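Local coordinates for MUTM (fpg) protein (Thermus thermophilus, PDB 1EE8) that belongs to the Fpg (MutM) family, whose members join a beta-rich N-terminal domain to a helix-two-turn-helix (H2TH) domain and a zinc finger, at residues 244-249 and 257-262; 145-150 and 159-164; 133-138 and 189-194; 206-209 and 213-216; 198-203 and 225-230. One frame throughout, in Å; residues are numbered along the deposited sequence.

Interaction 1 of 5, residues 244-249 and 257-262. With ZN (zinc ion), chain C.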
# COMPACT_ATOMS: atom_id res chain seq x y z
N PRO A 244 -33.14 43.42 -1.72
CA PRO A 244 -32.20 42.72 -0.83
C PRO A 244 -32.15 41.20 -1.02
O PRO A 244 -33.17 40.52 -0.90
CB PRO A 244 -32.71 43.10 0.56
CG PRO A 244 -33.28 44.47 0.35
CD PRO A 244 -34.04 44.30 -0.95
N VAL A 245 -30.96 40.68 -1.29
CA VAL A 245 -30.80 39.24 -1.46
C VAL A 245 -31.08 38.54 -0.13
O VAL A 245 -30.60 38.98 0.92
CB VAL A 245 -29.36 38.88 -1.91
CG1 VAL A 245 -29.18 37.38 -1.93
CG2 VAL A 245 -29.09 39.47 -3.29
N GLU A 246 -31.86 37.47 -0.17
CA GLU A 246 -32.19 36.73 1.04
C GLU A 246 -31.45 35.40 1.14
O GLU A 246 -30.93 34.88 0.14
CB GLU A 246 -33.69 36.45 1.10
CG GLU A 246 -34.55 37.69 1.19
CD GLU A 246 -35.98 37.37 1.53
OE1 GLU A 246 -36.82 38.30 1.50
OE2 GLU A 246 -36.27 36.19 1.85
N ARG A 247 -31.42 34.85 2.34
CA ARG A 247 -30.75 33.58 2.59
C ARG A 247 -31.56 32.70 3.52
O ARG A 247 -31.60 32.94 4.73
CB ARG A 247 -29.36 33.83 3.18
CG ARG A 247 -28.61 32.57 3.60
CD ARG A 247 -27.18 32.91 3.97
NE ARG A 247 -26.46 31.77 4.54
CZ ARG A 247 -26.57 31.38 5.81
NH1 ARG A 247 -25.89 30.33 6.24
NH2 ARG A 247 -27.36 32.04 6.65
N ARG A 248 -32.21 31.69 2.95
CA ARG A 248 -33.01 30.76 3.74
C ARG A 248 -32.15 29.58 4.17
O ARG A 248 -31.41 29.01 3.37
CB ARG A 248 -34.20 30.24 2.92
CG ARG A 248 -35.35 31.22 2.80
CD ARG A 248 -36.63 30.63 3.37
NE ARG A 248 -37.25 29.67 2.48
CZ ARG A 248 -37.99 30.00 1.42
NH1 ARG A 248 -38.20 31.27 1.13
NH2 ARG A 248 -38.53 29.05 0.67
N VAL A 249 -32.24 29.23 5.45
CA VAL A 249 -31.46 28.11 5.97
C VAL A 249 -32.40 26.93 6.21
O VAL A 249 -33.50 27.10 6.73
CB VAL A 249 -30.76 28.48 7.29
CG1 VAL A 249 -29.65 27.47 7.58
CG2 VAL A 249 -30.20 29.89 7.21
N PHE A 257 -30.74 33.72 -2.69
CA PHE A 257 -31.65 33.92 -3.81
C PHE A 257 -32.37 35.26 -3.70
O PHE A 257 -32.43 35.86 -2.63
CB PHE A 257 -32.69 32.81 -3.82
CG PHE A 257 -33.67 32.92 -2.68
CD1 PHE A 257 -34.95 33.41 -2.90
CD2 PHE A 257 -33.29 32.57 -1.38
CE1 PHE A 257 -35.85 33.57 -1.83
CE2 PHE A 257 -34.17 32.73 -0.32
CZ PHE A 257 -35.45 33.22 -0.54
N CYS A 258 -32.92 35.71 -4.83
CA CYS A 258 -33.70 36.95 -4.85
C CYS A 258 -35.14 36.48 -4.91
O CYS A 258 -35.55 35.82 -5.88
CB CYS A 258 -33.40 37.80 -6.09
SG CYS A 258 -34.53 39.22 -6.27
N PRO A 259 -35.93 36.78 -3.87
CA PRO A 259 -37.33 36.37 -3.84
C PRO A 259 -38.10 36.83 -5.08
O PRO A 259 -38.79 36.04 -5.73
CB PRO A 259 -37.85 37.00 -2.56
CG PRO A 259 -36.63 37.02 -1.68
CD PRO A 259 -35.57 37.50 -2.64
N THR A 260 -37.98 38.11 -5.41
CA THR A 260 -38.70 38.63 -6.56
C THR A 260 -38.25 38.01 -7.88
O THR A 260 -39.07 37.45 -8.60
CB THR A 260 -38.56 40.16 -6.68
OG1 THR A 260 -39.07 40.78 -5.49
CG2 THR A 260 -39.35 40.67 -7.88
N CYS A 261 -36.97 38.11 -8.19
CA CYS A 261 -36.45 37.57 -9.44
C CYS A 261 -36.53 36.05 -9.60
O CYS A 261 -36.51 35.54 -10.72
CB CYS A 261 -35.00 38.01 -9.65
SG CYS A 261 -34.83 39.76 -9.99
N GLN A 262 -36.62 35.33 -8.49
CA GLN A 262 -36.67 33.88 -8.56
C GLN A 262 -38.00 33.23 -8.15
O GLN A 262 -38.03 32.10 -7.65
CB GLN A 262 -35.50 33.29 -7.77
CG GLN A 262 -34.16 33.59 -8.42
CD GLN A 262 -32.96 33.12 -7.61
OE1 GLN A 262 -32.45 33.85 -6.75
NE2 GLN A 262 -32.51 31.90 -7.88
ZN ZN C . -33.89 40.57 -8.07
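The Glu246 side chain lies obliquely across Pro259, with its CD 3.3 Å from CG of the proline ring. Its extended chain also carries OE2 to within 3.9 Å of Phe257 CZ, the carboxylate and phenyl planes being inclined at 67°. Phe257 has its CG between the backbone N and the carbonyl carbon (chi1 70°), and this places the ring alongside the strand 246-249. There Arg248 CG sits at the ring edge, near its plane, 3.7 Å from CE2, while the guanidinium plane stands steeply to the ring at 79°. Phe176 adds an edge-to-face ring to Phe257 and a cation-pi contact to Arg248. The backbones themselves form an antiparallel hydrogen-bonded pair: Glu246 N donates to Phe257 O at 3.0 Å, and Phe257 N donates back to Glu246 O at 3.1 Å. The chain then turns into the metal site, where Cys258 SG lies 2.3 Å from the zinc ion and Cys261 SG binds it equally closely; Cys238 and Cys241 complete the four-cysteine zinc finger. Within the turn, Cys261 N donates to Cys258 SG (3.3 Å), and Cys258 N is held by Gln262 OE1 at 2.7 Å. An N-H directed at a zinc-bound sulfur would be expected to offset part of its negative charge, so the turn that supplies two of the ligands probably also tempers the charge on one of them.

Interaction 2 of 5, residues 145-150 and 159-164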
# COMPACT_ATOMS: atom_id res chain seq x y z
N PRO A 145 -37.01 19.61 -3.29
CA PRO A 145 -36.69 20.95 -3.78
C PRO A 145 -35.65 20.95 -4.89
O PRO A 145 -34.66 20.21 -4.84
CB PRO A 145 -36.19 21.67 -2.53
CG PRO A 145 -36.93 20.97 -1.42
CD PRO A 145 -36.82 19.53 -1.83
N LEU A 146 -35.88 21.78 -5.89
CA LEU A 146 -34.99 21.90 -7.04
C LEU A 146 -33.51 21.92 -6.66
O LEU A 146 -32.70 21.17 -7.22
CB LEU A 146 -35.33 23.16 -7.83
CG LEU A 146 -34.64 23.33 -9.18
CD1 LEU A 146 -34.85 22.08 -10.03
CD2 LEU A 146 -35.21 24.56 -9.87
N LYS A 147 -33.14 22.78 -5.71
CA LYS A 147 -31.75 22.88 -5.31
C LYS A 147 -31.17 21.56 -4.79
O LYS A 147 -30.01 21.25 -5.06
CB LYS A 147 -31.55 23.97 -4.26
CG LYS A 147 -30.08 24.14 -3.90
CD LYS A 147 -29.82 25.19 -2.85
CE LYS A 147 -28.33 25.25 -2.53
NZ LYS A 147 -28.01 26.29 -1.54
N ALA A 148 -31.97 20.79 -4.05
CA ALA A 148 -31.50 19.51 -3.53
C ALA A 148 -31.12 18.59 -4.68
O ALA A 148 -30.19 17.78 -4.57
CB ALA A 148 -32.59 18.85 -2.68
N LEU A 149 -31.82 18.70 -5.80
CA LEU A 149 -31.50 17.86 -6.94
C LEU A 149 -30.23 18.35 -7.62
O LEU A 149 -29.55 17.59 -8.31
CB LEU A 149 -32.65 17.83 -7.94
CG LEU A 149 -33.32 16.45 -8.03
CD1 LEU A 149 -33.78 16.00 -6.66
CD2 LEU A 149 -34.48 16.51 -8.99
N LEU A 150 -29.90 19.62 -7.43
CA LEU A 150 -28.69 20.16 -8.03
C LEU A 150 -27.48 19.73 -7.21
O LEU A 150 -26.37 19.65 -7.72
CB LEU A 150 -28.74 21.69 -8.10
CG LEU A 150 -29.79 22.29 -9.04
CD1 LEU A 150 -29.58 23.79 -9.14
CD2 LEU A 150 -29.66 21.64 -10.41
N VAL A 159 -21.42 19.85 -8.46
CA VAL A 159 -22.15 21.04 -8.05
C VAL A 159 -22.40 21.13 -6.55
O VAL A 159 -22.85 20.17 -5.92
CB VAL A 159 -23.51 21.12 -8.79
CG1 VAL A 159 -24.25 22.40 -8.39
CG2 VAL A 159 -23.28 21.10 -10.29
N GLY A 160 -22.10 22.29 -5.99
CA GLY A 160 -22.31 22.52 -4.57
C GLY A 160 -23.19 23.74 -4.35
O GLY A 160 -23.86 24.22 -5.27
N ASN A 161 -23.19 24.25 -3.12
CA ASN A 161 -24.00 25.41 -2.77
C ASN A 161 -23.79 26.64 -3.64
O ASN A 161 -24.75 27.23 -4.13
CB ASN A 161 -23.75 25.78 -1.30
CG ASN A 161 -24.49 24.87 -0.35
OD1 ASN A 161 -25.70 24.63 -0.50
ND2 ASN A 161 -23.78 24.34 0.64
N ILE A 162 -22.53 27.04 -3.81
CA ILE A 162 -22.21 28.23 -4.59
C ILE A 162 -22.78 28.22 -6.01
O ILE A 162 -23.56 29.10 -6.38
CB ILE A 162 -20.69 28.45 -4.68
CG1 ILE A 162 -20.13 28.77 -3.29
CG2 ILE A 162 -20.36 29.59 -5.65
CD1 ILE A 162 -18.64 29.03 -3.26
N TYR A 163 -22.42 27.21 -6.78
CA TYR A 163 -22.87 27.15 -8.15
C TYR A 163 -24.33 26.76 -8.34
O TYR A 163 -24.93 27.09 -9.36
CB TYR A 163 -21.90 26.29 -8.95
CG TYR A 163 -20.52 26.89 -8.86
CD1 TYR A 163 -19.54 26.32 -8.06
CD2 TYR A 163 -20.24 28.12 -9.46
CE1 TYR A 163 -18.31 26.95 -7.86
CE2 TYR A 163 -19.02 28.76 -9.26
CZ TYR A 163 -18.06 28.17 -8.46
OH TYR A 163 -16.86 28.80 -8.24
N ALA A 164 -24.90 26.06 -7.36
CA ALA A 164 -26.32 25.73 -7.46
C ALA A 164 -27.05 27.07 -7.30
O ALA A 164 -27.89 27.44 -8.12
CB ALA A 164 -26.73 24.77 -6.36
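Leu150 and Ala164 meet as apolar side chains, CB to CB at 4.1 Å, and this is also where the two backbones come nearest, their CA atoms being 6.1 Å apart. Leu150 has the most surface buried here; besides CB, its CD1 branch lies beside the methyl of Ala164. Lys147, one turn earlier on the same helix, follows a different course. With CG anti to the backbone N (chi1 -176°) and every later torsion extended, it runs straight across the gap, CE passing 4.2 Å from Ala164 CB before NZ reaches Asn161 OD1 at 3.0 Å. The bond to Asn161 bends away from the C=O direction (133° at the oxygen), and the donor is tilted 24° from the amide plane. NZ has stronger company in Asp165, with which it forms a salt bridge, and it also bonds Thr255 OG1, so three side chains grip one buried ammonium. Helices 146-152 and 161-170, joined by a short connection, belong to the H2TH domain and are consistent with the helix-two-turn-helix motif that names it. Gly160 stands at the N-cap of the second helix, and its O accepts from Ala164 N in the first turn of that helix. Where the connection returns, Val159 CB presses on Leu150 O at 3.4 Å. The oxygen is buried there and has no polar partner in the model. Leu168 packs on both Lys147 and Leu150.

Interaction 3 of 5, residues 133-138 and 189-194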
# COMPACT_ATOMS: atom_id res chain seq x y z
N PRO A 133 -32.16 15.60 -21.96
CA PRO A 133 -33.19 14.58 -21.74
C PRO A 133 -33.03 13.91 -20.37
O PRO A 133 -33.98 13.85 -19.59
CB PRO A 133 -32.95 13.61 -22.90
CG PRO A 133 -32.50 14.53 -24.00
CD PRO A 133 -31.51 15.42 -23.27
N GLY A 134 -31.83 13.41 -20.09
CA GLY A 134 -31.57 12.76 -18.82
C GLY A 134 -31.75 13.73 -17.67
O GLY A 134 -32.39 13.41 -16.66
N PHE A 135 -31.19 14.93 -17.82
CA PHE A 135 -31.30 15.96 -16.79
C PHE A 135 -32.76 16.26 -16.50
O PHE A 135 -33.19 16.23 -15.34
CB PHE A 135 -30.57 17.24 -17.25
CG PHE A 135 -30.71 18.39 -16.29
CD1 PHE A 135 -31.50 19.49 -16.62
CD2 PHE A 135 -30.07 18.37 -15.05
CE1 PHE A 135 -31.65 20.56 -15.73
CE2 PHE A 135 -30.21 19.43 -14.15
CZ PHE A 135 -31.00 20.53 -14.49
N PHE A 136 -33.53 16.52 -17.55
CA PHE A 136 -34.94 16.82 -17.41
C PHE A 136 -35.66 15.65 -16.73
O PHE A 136 -36.40 15.84 -15.76
CB PHE A 136 -35.56 17.12 -18.78
CG PHE A 136 -37.00 17.55 -18.73
CD1 PHE A 136 -37.44 18.46 -17.77
CD2 PHE A 136 -37.92 17.05 -19.65
CE1 PHE A 136 -38.77 18.87 -17.73
CE2 PHE A 136 -39.25 17.46 -19.62
CZ PHE A 136 -39.68 18.37 -18.66
N ARG A 137 -35.44 14.43 -17.24
CA ARG A 137 -36.06 13.25 -16.65
C ARG A 137 -35.70 13.14 -15.17
O ARG A 137 -36.54 12.80 -14.33
CB ARG A 137 -35.62 11.98 -17.38
CG ARG A 137 -36.09 10.69 -16.69
CD ARG A 137 -35.88 9.43 -17.54
NE ARG A 137 -34.51 9.25 -18.01
CZ ARG A 137 -34.02 9.79 -19.13
NH1 ARG A 137 -34.78 10.55 -19.91
NH2 ARG A 137 -32.76 9.57 -19.47
N GLY A 138 -34.44 13.43 -14.86
CA GLY A 138 -33.98 13.36 -13.48
C GLY A 138 -34.72 14.32 -12.58
O GLY A 138 -34.91 14.05 -11.39
N ARG A 189 -33.70 26.30 -19.08
CA ARG A 189 -33.00 27.49 -18.60
C ARG A 189 -31.98 27.09 -17.52
O ARG A 189 -30.85 27.56 -17.52
CB ARG A 189 -33.97 28.50 -18.00
CG ARG A 189 -34.80 29.25 -19.02
CD ARG A 189 -35.00 30.69 -18.58
NE ARG A 189 -35.66 30.81 -17.28
CZ ARG A 189 -36.95 30.62 -17.08
NH1 ARG A 189 -37.45 30.75 -15.85
NH2 ARG A 189 -37.75 30.31 -18.09
N LEU A 190 -32.41 26.23 -16.61
CA LEU A 190 -31.55 25.76 -15.54
C LEU A 190 -30.37 24.96 -16.11
O LEU A 190 -29.24 25.05 -15.61
CB LEU A 190 -32.35 24.91 -14.55
CG LEU A 190 -31.62 24.43 -13.30
CD1 LEU A 190 -30.90 25.60 -12.64
CD2 LEU A 190 -32.60 23.79 -12.34
N TYR A 191 -30.65 24.19 -17.16
CA TYR A 191 -29.63 23.38 -17.82
C TYR A 191 -28.55 24.27 -18.40
O TYR A 191 -27.36 24.03 -18.20
CB TYR A 191 -30.26 22.55 -18.94
CG TYR A 191 -29.28 21.77 -19.79
CD1 TYR A 191 -28.74 20.56 -19.34
CD2 TYR A 191 -28.89 22.23 -21.04
CE1 TYR A 191 -27.83 19.84 -20.11
CE2 TYR A 191 -27.98 21.52 -21.83
CZ TYR A 191 -27.46 20.33 -21.36
OH TYR A 191 -26.57 19.61 -22.14
N ARG A 192 -28.97 25.30 -19.11
CA ARG A 192 -28.05 26.23 -19.75
C ARG A 192 -27.31 27.11 -18.73
O ARG A 192 -26.09 27.31 -18.84
CB ARG A 192 -28.84 27.11 -20.72
CG ARG A 192 -28.02 28.11 -21.51
CD ARG A 192 -28.92 28.86 -22.49
NE ARG A 192 -28.28 30.08 -23.00
CZ ARG A 192 -28.88 30.94 -23.81
NH1 ARG A 192 -30.13 30.72 -24.21
NH2 ARG A 192 -28.23 32.03 -24.22
N ALA A 193 -28.04 27.62 -17.75
CA ALA A 193 -27.44 28.47 -16.72
C ALA A 193 -26.36 27.71 -15.94
O ALA A 193 -25.27 28.23 -15.69
CB ALA A 193 -28.51 28.97 -15.77
N LEU A 194 -26.67 26.48 -15.56
CA LEU A 194 -25.74 25.66 -14.81
C LEU A 194 -24.43 25.48 -15.57
O LEU A 194 -23.35 25.62 -15.00
CB LEU A 194 -26.38 24.29 -14.53
CG LEU A 194 -25.70 23.37 -13.53
CD1 LEU A 194 -25.41 24.12 -12.23
CD2 LEU A 194 -26.61 22.18 -13.26
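The Phe135 ring has Leu190 CG at its edge, near its plane, 4.1 Å from CZ, while Tyr191 approaches the same ring obliquely. The two aromatic planes are inclined at 49° with centroids 6.0 Å apart, a geometry that fits neither a stack nor an edge-to-face pair. Contact between them runs through Phe135 CD1 and Tyr191 CD1 at 4.0 Å. Tyr191 CB stands equally near CD1 and CE1 of Phe135, so the base of the tyrosine is engaged as much as its ring. Phe135 reaches this place because CG is anti to the backbone N (chi1 176°), which carries the ring out from helix 132-140 toward helix 184-203. It crosses Leu190 at about a right angle and fits beside two successive residues of that helix. No hydrogen bond links the segments: the join is wholly apolar, and the CA atoms of Phe135 and Tyr191 remain 7.7 Å apart, room that the phenyl ring fills. The Tyr191 hydroxyl is bonded to Phe130 O, and its ring also meets that of Phe130. Within the H2TH domain, Leu190 of helix 184-203 also packs on Leu146 and Leu150 of helix 146-152 and on Leu168 of helix 161-170.

Interaction 4 of 5, residues 206-209 and 213-216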
# COMPACT_ATOMS: atom_id res chain seq x y z
N GLY A 206 -12.22 29.64 -10.32
CA GLY A 206 -12.92 29.35 -9.08
C GLY A 206 -13.30 30.57 -8.26
O GLY A 206 -12.97 31.71 -8.63
N SER A 207 -13.97 30.34 -7.14
CA SER A 207 -14.43 31.42 -6.27
C SER A 207 -13.77 31.50 -4.91
O SER A 207 -13.76 30.53 -4.14
CB SER A 207 -15.95 31.31 -6.06
OG SER A 207 -16.65 31.44 -7.28
N THR A 208 -13.20 32.66 -4.61
CA THR A 208 -12.59 32.87 -3.31
C THR A 208 -13.58 33.72 -2.53
O THR A 208 -13.78 34.89 -2.82
CB THR A 208 -11.25 33.61 -3.43
OG1 THR A 208 -10.31 32.77 -4.11
CG2 THR A 208 -10.71 33.96 -2.05
N LEU A 209 -14.21 33.10 -1.54
CA LEU A 209 -15.21 33.75 -0.71
C LEU A 209 -14.62 34.76 0.27
O LEU A 209 -13.47 35.18 0.14
CB LEU A 209 -16.02 32.70 0.05
CG LEU A 209 -16.62 31.58 -0.81
CD1 LEU A 209 -17.43 30.63 0.06
CD2 LEU A 209 -17.49 32.18 -1.90
N SER A 213 -10.97 31.17 2.25
CA SER A 213 -10.63 29.77 2.43
C SER A 213 -9.95 29.17 1.20
O SER A 213 -8.90 28.53 1.30
CB SER A 213 -11.89 28.97 2.77
OG SER A 213 -11.59 27.60 2.95
N TYR A 214 -10.56 29.37 0.03
CA TYR A 214 -10.01 28.84 -1.21
C TYR A 214 -8.97 29.73 -1.88
O TYR A 214 -9.12 30.95 -1.94
CB TYR A 214 -11.13 28.59 -2.22
CG TYR A 214 -10.63 28.30 -3.62
CD1 TYR A 214 -9.94 27.12 -3.91
CD2 TYR A 214 -10.83 29.21 -4.66
CE1 TYR A 214 -9.47 26.86 -5.19
CE2 TYR A 214 -10.37 28.96 -5.94
CZ TYR A 214 -9.69 27.78 -6.20
OH TYR A 214 -9.23 27.53 -7.48
N ARG A 215 -7.92 29.10 -2.38
CA ARG A 215 -6.84 29.77 -3.08
C ARG A 215 -6.21 28.76 -4.03
O ARG A 215 -6.16 27.57 -3.73
CB ARG A 215 -5.77 30.27 -2.11
CG ARG A 215 -6.20 31.45 -1.27
CD ARG A 215 -5.05 31.97 -0.42
NE ARG A 215 -5.37 33.26 0.20
CZ ARG A 215 -5.73 34.35 -0.47
NH1 ARG A 215 -5.81 34.32 -1.80
NH2 ARG A 215 -5.99 35.48 0.18
N GLN A 216 -5.76 29.23 -5.19
CA GLN A 216 -5.12 28.36 -6.16
C GLN A 216 -3.81 27.87 -5.53
O GLN A 216 -3.39 28.40 -4.50
CB GLN A 216 -4.87 29.14 -7.45
CG GLN A 216 -6.17 29.56 -8.14
CD GLN A 216 -5.94 30.43 -9.37
OE1 GLN A 216 -5.09 30.13 -10.21
NE2 GLN A 216 -6.72 31.50 -9.49
O HOH W 1 -13.37 30.58 0.08
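Thr208 and Tyr214 cross at about a right angle, with the threonine hydroxyl reaching over to the tyrosine backbone. Thr208 OG1 donates to Tyr214 O at 3.1 Å, but the approach is not along a lone pair: the donor stands above the carbonyl plane, 48° out of it. The CG2 branch flanks the same oxygen at 3.4 Å. OG1 also bonds Gly222 N, so this hydroxyl links two parts of the loop. Tyr214 CG is anti to the backbone N (chi1 169°), which sends the ring back along segment 206-209. There CD2 lies 3.3 Å from Ser207 O, an oblique approach, and CE2 comes within 4.1 Å of Gly206 CA. Over one face of the ring, offset toward the rim, is Gln216 N. Water 1 closes the other end of the turn, accepting from Leu209 N and from Tyr214 N, each at 3.1 Å. Neither segment has regular secondary structure; between the two the links are one side-chain bond, one bridging water and the packing of the ring. The fold-back lies in the long loop between helix 184-203 and strand 246-249. Gly205 O, just after that helix, holds the Tyr214 hydroxyl, and the Tyr214 side chain touches Glu5 and Thr8 of helix 3-17.

Interaction 5 of 5, residues 198-203 and 225-230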
# COMPACT_ATOMS: atom_id res chain seq x y z
N LEU A 198 -20.68 27.31 -14.51
CA LEU A 198 -19.54 26.45 -14.23
C LEU A 198 -18.41 26.78 -15.19
O LEU A 198 -17.26 26.94 -14.78
CB LEU A 198 -19.94 24.98 -14.35
CG LEU A 198 -20.91 24.45 -13.28
CD1 LEU A 198 -21.24 22.98 -13.58
CD2 LEU A 198 -20.28 24.57 -11.89
N ALA A 199 -18.75 26.89 -16.48
CA ALA A 199 -17.75 27.20 -17.50
C ALA A 199 -17.10 28.54 -17.18
O ALA A 199 -15.89 28.69 -17.29
CB ALA A 199 -18.41 27.24 -18.89
N GLU A 200 -17.91 29.51 -16.77
CA GLU A 200 -17.39 30.83 -16.41
C GLU A 200 -16.52 30.76 -15.16
O GLU A 200 -15.43 31.34 -15.11
CB GLU A 200 -18.55 31.81 -16.19
CG GLU A 200 -19.21 32.30 -17.48
CD GLU A 200 -20.44 33.16 -17.24
OE1 GLU A 200 -20.45 33.92 -16.25
OE2 GLU A 200 -21.39 33.08 -18.05
N ALA A 201 -16.99 30.03 -14.15
CA ALA A 201 -16.24 29.89 -12.90
C ALA A 201 -14.88 29.28 -13.17
O ALA A 201 -13.88 29.66 -12.56
CB ALA A 201 -17.02 29.03 -11.92
N VAL A 202 -14.83 28.31 -14.09
CA VAL A 202 -13.57 27.67 -14.44
C VAL A 202 -12.65 28.70 -15.10
O VAL A 202 -11.47 28.80 -14.77
CB VAL A 202 -13.80 26.50 -15.42
CG1 VAL A 202 -12.47 26.00 -15.96
CG2 VAL A 202 -14.53 25.37 -14.70
N GLU A 203 -13.20 29.48 -16.03
CA GLU A 203 -12.43 30.50 -16.73
C GLU A 203 -11.76 31.47 -15.75
O GLU A 203 -10.59 31.82 -15.92
CB GLU A 203 -13.34 31.29 -17.67
CG GLU A 203 -12.62 32.25 -18.61
CD GLU A 203 -13.58 33.16 -19.36
OE1 GLU A 203 -14.56 32.65 -19.95
OE2 GLU A 203 -13.37 34.40 -19.35
N GLN A 225 -15.87 35.23 -7.84
CA GLN A 225 -16.68 35.84 -6.80
C GLN A 225 -17.18 37.23 -7.19
O GLN A 225 -18.15 37.73 -6.62
CB GLN A 225 -15.91 35.91 -5.47
CG GLN A 225 -14.64 36.77 -5.48
CD GLN A 225 -13.42 36.02 -6.00
OE1 GLN A 225 -13.52 34.90 -6.47
NE2 GLN A 225 -12.26 36.66 -5.90
N THR A 226 -16.53 37.84 -8.18
CA THR A 226 -16.93 39.17 -8.65
C THR A 226 -18.16 39.05 -9.53
O THR A 226 -18.88 40.03 -9.76
CB THR A 226 -15.80 39.86 -9.46
OG1 THR A 226 -15.55 39.12 -10.66
CG2 THR A 226 -14.51 39.92 -8.63
N ARG A 227 -18.42 37.83 -10.02
CA ARG A 227 -19.57 37.57 -10.87
C ARG A 227 -20.75 37.04 -10.03
O ARG A 227 -21.84 36.83 -10.56
CB ARG A 227 -19.23 36.53 -11.94
CG ARG A 227 -18.09 36.91 -12.89
CD ARG A 227 -18.49 38.03 -13.84
NE ARG A 227 -17.62 38.09 -15.01
CZ ARG A 227 -17.58 37.16 -15.96
NH1 ARG A 227 -18.36 36.09 -15.88
NH2 ARG A 227 -16.75 37.29 -16.99
N HIS A 228 -20.52 36.81 -8.74
CA HIS A 228 -21.58 36.30 -7.88
C HIS A 228 -22.76 37.27 -7.80
O HIS A 228 -22.58 38.46 -7.54
CB HIS A 228 -21.07 36.04 -6.46
CG HIS A 228 -20.15 34.86 -6.36
ND1 HIS A 228 -19.66 34.40 -5.16
CD2 HIS A 228 -19.63 34.05 -7.32
CE1 HIS A 228 -18.87 33.36 -5.38
NE2 HIS A 228 -18.84 33.13 -6.68
N ALA A 229 -23.95 36.74 -8.03
CA ALA A 229 -25.16 37.54 -8.00
C ALA A 229 -25.86 37.44 -6.65
O ALA A 229 -26.37 38.44 -6.14
CB ALA A 229 -26.11 37.09 -9.10
N VAL A 230 -25.89 36.24 -6.08
CA VAL A 230 -26.57 36.04 -4.81
C VAL A 230 -25.77 35.31 -3.73
O VAL A 230 -25.96 35.57 -2.54
CB VAL A 230 -27.90 35.28 -5.02
CG1 VAL A 230 -28.81 36.08 -5.96
CG2 VAL A 230 -27.63 33.89 -5.59
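Glu200 is tied to Arg227 by a salt bridge, OE1 to NH1 at 3.0 Å, which joins segment 198-203, the last turns of helix 184-203, to the loop at 225-230. Leu198, two residues earlier, faces the interior, and its O accepts from Val202 N at 2.9 Å, continuing the regular helix through the contact. Glu200 itself has CG anti to the carbonyl carbon (chi1 -76°) and an extended chain beyond, so the carboxylate is carried away from the helix toward the loop. OE1 meets the guanidinium at its edge and in its plane, yet the two planar groups are turned 70° apart. Consistent with that twist, the approach is a single one, OE1 to NH1, not a two-pronged fork. The arginine chain bends at chi2 (-70°) and then runs on alongside the helix, which brings NH1 to Glu200. OE2 of the same carboxylate makes a second salt bridge, with Arg170, so Glu200 stands between two positive groups. Ala201 turns to the buried side. Glu203, one turn on, places OE2 5.0 Å from Arg227 NH2, close enough that a weak attraction is possible, though the charged atoms do not touch. This surface bridge fastens the C-terminal end of helix 184-203 to the loop that follows it, while Leu198 and Ala201 pack on Tyr163 of helix 161-170 and on Pro4 of helix 3-17.

Overall arrangement
Along the chain, segment 133-138 of interaction 3 opens a span that contains interaction 2 and ends on helix 184-203. Interaction 5 starts further down that helix and encloses interaction 4, and interaction 1 comes last. Interactions 2 and 3, centres 12 Å apart, touch through Leu146 and Leu190 within the H2TH domain. Interactions 4 and 5, centres 11 Å apart, touch where His228 NE2 and Ser207 OG probably bond, and Tyr163 ties both to interaction 2. Interactions 3 and 4 lie 27 Å apart between centres, on opposite sides of the chain's centre. Val230 packs on Val245, so the long loop after helix 184-203 connects the helical domain physically to the zinc finger.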